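Local coordinates for tetratricopeptide repeat protein (Parabacteroides merdae ATCC 43184, PDB 4R7S) that is of unknown function but, as a tetratricopeptide repeat protein built as a chain of antiparallel helix pairs, probably serves as a scaffold for binding partner molecules, at residues 62-67 with 79-84. Numbering follows the deposited sequence.
Sequences ISYTSA and ENRASL. With EDO (1,2-ethanediol), chain H.
A single water links Y64 and N80 across the two helices: the water oxygen lies 2.7 Å from Y64 OH and donates a hydrogen to N80 OD1, whereas Y64 OH and N80 OD1 are 3.9 Å apart, too far for a direct bond. The phenol ring also receives the methylene of N80 on one face as a CH-pi contact, with N80 CB 4.1 Å from the centroid of the Y64 ring and 29° off the normal; the CB rather than the amide meets the face. Y64 OH is held by the water and by T49, while in N80 the water serves OD1 and the carbonyl of T76 serves ND2. A 1,2-ethanediol, probably from the crystallisation liquor, makes a weak hydrogen bond to N80 OD1 and is also hydrogen-bonded to T49. The segments belong to helix 57-68 and helix 75-87, successive helices of the tetratricopeptide repeat solenoid; the axes of the two short segments come within 9.9 Å, with N-to-C directions 147° apart, so nearly antiparallel. L84 meets the ring at its edge, near its plane, its CD2 3.8 Å from Y64 CD2, while the aliphatic part of R81 packs on the Y64 methylene (R81 CG to Y64 CB, 3.8 Å). With CG anti to the backbone N (chi1 -163°) and bends at chi2 and chi3, the R81 chain carries its guanidinium to T65, whose OG1 lies in the guanidinium plane at the edge. The bond from R81 NH2 to T65 OG1 is weak at 3.4 Å; stronger partners are D97, in a salt bridge with R81 NH1, and the L61 carbonyl, bonded to T65 OG1.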
loop_
_atom_site.group_PDB
_atom_site.type_symbol
_atom_site.label_atom_id
_atom_site.label_comp_id
_atom_site.label_asym_id
_atom_site.label_seq_id
_atom_site.Cartn_x
_atom_site.Cartn_y
_atom_site.Cartn_z
ATOM N N ILE A 62 17.575 6.846 3.838
ATOM C CA ILE A 62 19.007 7.121 3.677
ATOM C C ILE A 62 19.755 5.812 3.289
ATOM O O ILE A 62 20.591 5.838 2.366
ATOM C CB ILE A 62 19.594 7.838 4.929
ATOM C CG1 ILE A 62 19.045 9.303 4.983
ATOM C CG2 ILE A 62 21.138 7.804 4.934
ATOM C CD1 ILE A 62 19.388 10.162 6.226
ATOM N N SER A 63 19.402 4.680 3.941
ATOM C CA SER A 63 20.013 3.377 3.666
ATOM C C SER A 63 19.748 2.940 2.204
ATOM O O SER A 63 20.694 2.585 1.496
ATOM C CB SER A 63 19.524 2.326 4.657
ATOM O OG SER A 63 20.050 2.578 5.951
ATOM N N TYR A 64 18.489 3.025 1.747
ATOM C CA TYR A 64 18.108 2.699 0.371
ATOM C C TYR A 64 18.793 3.638 -0.632
ATOM O O TYR A 64 19.258 3.168 -1.676
ATOM C CB TYR A 64 16.579 2.752 0.177
ATOM C CG TYR A 64 15.790 1.627 0.824
ATOM C CD1 TYR A 64 16.305 0.335 0.896
ATOM C CD2 TYR A 64 14.485 1.831 1.261
ATOM C CE1 TYR A 64 15.568 -0.706 1.455
ATOM C CE2 TYR A 64 13.747 0.805 1.843
ATOM C CZ TYR A 64 14.291 -0.462 1.934
ATOM O OH TYR A 64 13.531 -1.466 2.464
ATOM N N THR A 65 18.876 4.940 -0.312
ATOM C CA THR A 65 19.534 5.924 -1.166
ATOM C C THR A 65 21.026 5.554 -1.338
ATOM O O THR A 65 21.544 5.619 -2.464
ATOM C CB THR A 65 19.327 7.346 -0.616
ATOM O OG1 THR A 65 17.940 7.668 -0.757
ATOM C CG2 THR A 65 20.153 8.387 -1.355
ATOM N N SER A 66 21.673 5.110 -0.241
ATOM C CA SER A 66 23.074 4.701 -0.227
ATOM C C SER A 66 23.275 3.453 -1.041
ATOM O O SER A 66 24.200 3.408 -1.839
ATOM C CB SER A 66 23.549 4.468 1.203
ATOM O OG SER A 66 23.461 5.659 1.968
ATOM N N ALA A 67 22.411 2.437 -0.854
ATOM C CA ALA A 67 22.435 1.165 -1.590
ATOM C C ALA A 67 22.296 1.400 -3.101
ATOM O O ALA A 67 22.968 0.756 -3.888
ATOM C CB ALA A 67 21.301 0.260 -1.101
ATOM N N GLU A 79 12.181 -0.853 -6.060
ATOM C CA GLU A 79 10.864 -1.302 -5.608
ATOM C C GLU A 79 10.668 -0.993 -4.115
ATOM O O GLU A 79 9.597 -0.543 -3.737
ATOM C CB GLU A 79 10.700 -2.805 -5.895
ATOM C CG GLU A 79 9.380 -3.400 -5.443
ATOM C CD GLU A 79 9.324 -4.913 -5.467
ATOM O OE1 GLU A 79 9.639 -5.506 -6.524
ATOM O OE2 GLU A 79 8.913 -5.505 -4.443
ATOM N N ASN A 80 11.698 -1.181 -3.285
ATOM C CA ASN A 80 11.558 -0.917 -1.857
ATOM C C ASN A 80 11.540 0.583 -1.534
ATOM O O ASN A 80 10.693 1.018 -0.749
ATOM C CB ASN A 80 12.641 -1.654 -1.060
ATOM C CG ASN A 80 12.301 -3.120 -0.932
ATOM O OD1 ASN A 80 11.496 -3.541 -0.102
ATOM N ND2 ASN A 80 12.789 -3.914 -1.830
ATOM N N ARG A 81 12.411 1.368 -2.164
ATOM C CA ARG A 81 12.484 2.821 -1.943
ATOM C C ARG A 81 11.242 3.520 -2.535
ATOM O O ARG A 81 10.724 4.458 -1.925
ATOM C CB ARG A 81 13.782 3.370 -2.545
ATOM C CG ARG A 81 14.235 4.749 -2.086
ATOM C CD ARG A 81 14.700 5.394 -3.368
ATOM N NE ARG A 81 15.829 6.298 -3.254
ATOM C CZ ARG A 81 16.310 7.015 -4.264
ATOM N NH1 ARG A 81 15.746 6.948 -5.466
ATOM N NH2 ARG A 81 17.358 7.808 -4.083
ATOM N N ALA A 82 10.735 3.047 -3.693
ATOM C CA ALA A 82 9.519 3.647 -4.252
ATOM C C ALA A 82 8.349 3.407 -3.295
ATOM O O ALA A 82 7.596 4.337 -3.016
ATOM C CB ALA A 82 9.216 3.091 -5.630
ATOM N N SER A 83 8.265 2.190 -2.722
ATOM C CA SER A 83 7.252 1.816 -1.744
ATOM C C SER A 83 7.415 2.662 -0.481
ATOM O O SER A 83 6.420 3.087 0.104
ATOM C CB SER A 83 7.358 0.333 -1.407
ATOM O OG SER A 83 6.433 -0.027 -0.397
ATOM N N LEU A 84 8.658 2.919 -0.074
ATOM C CA LEU A 84 8.911 3.748 1.090
ATOM C C LEU A 84 8.487 5.203 0.810
ATOM O O LEU A 84 7.861 5.814 1.675
ATOM C CB LEU A 84 10.385 3.664 1.529
ATOM C CG LEU A 84 10.795 4.530 2.731
ATOM C CD1 LEU A 84 10.033 4.159 3.993
ATOM C CD2 LEU A 84 12.252 4.424 2.977
HETATM C C1 EDO H . 12.896 -7.298 1.505
HETATM O O1 EDO H . 11.603 -6.735 1.258
HETATM C C2 EDO H . 14.023 -6.405 0.900
HETATM O O2 EDO H . 15.086 -6.245 1.838
HETATM O O HOH W 1 10.879 -1.982 2.009
#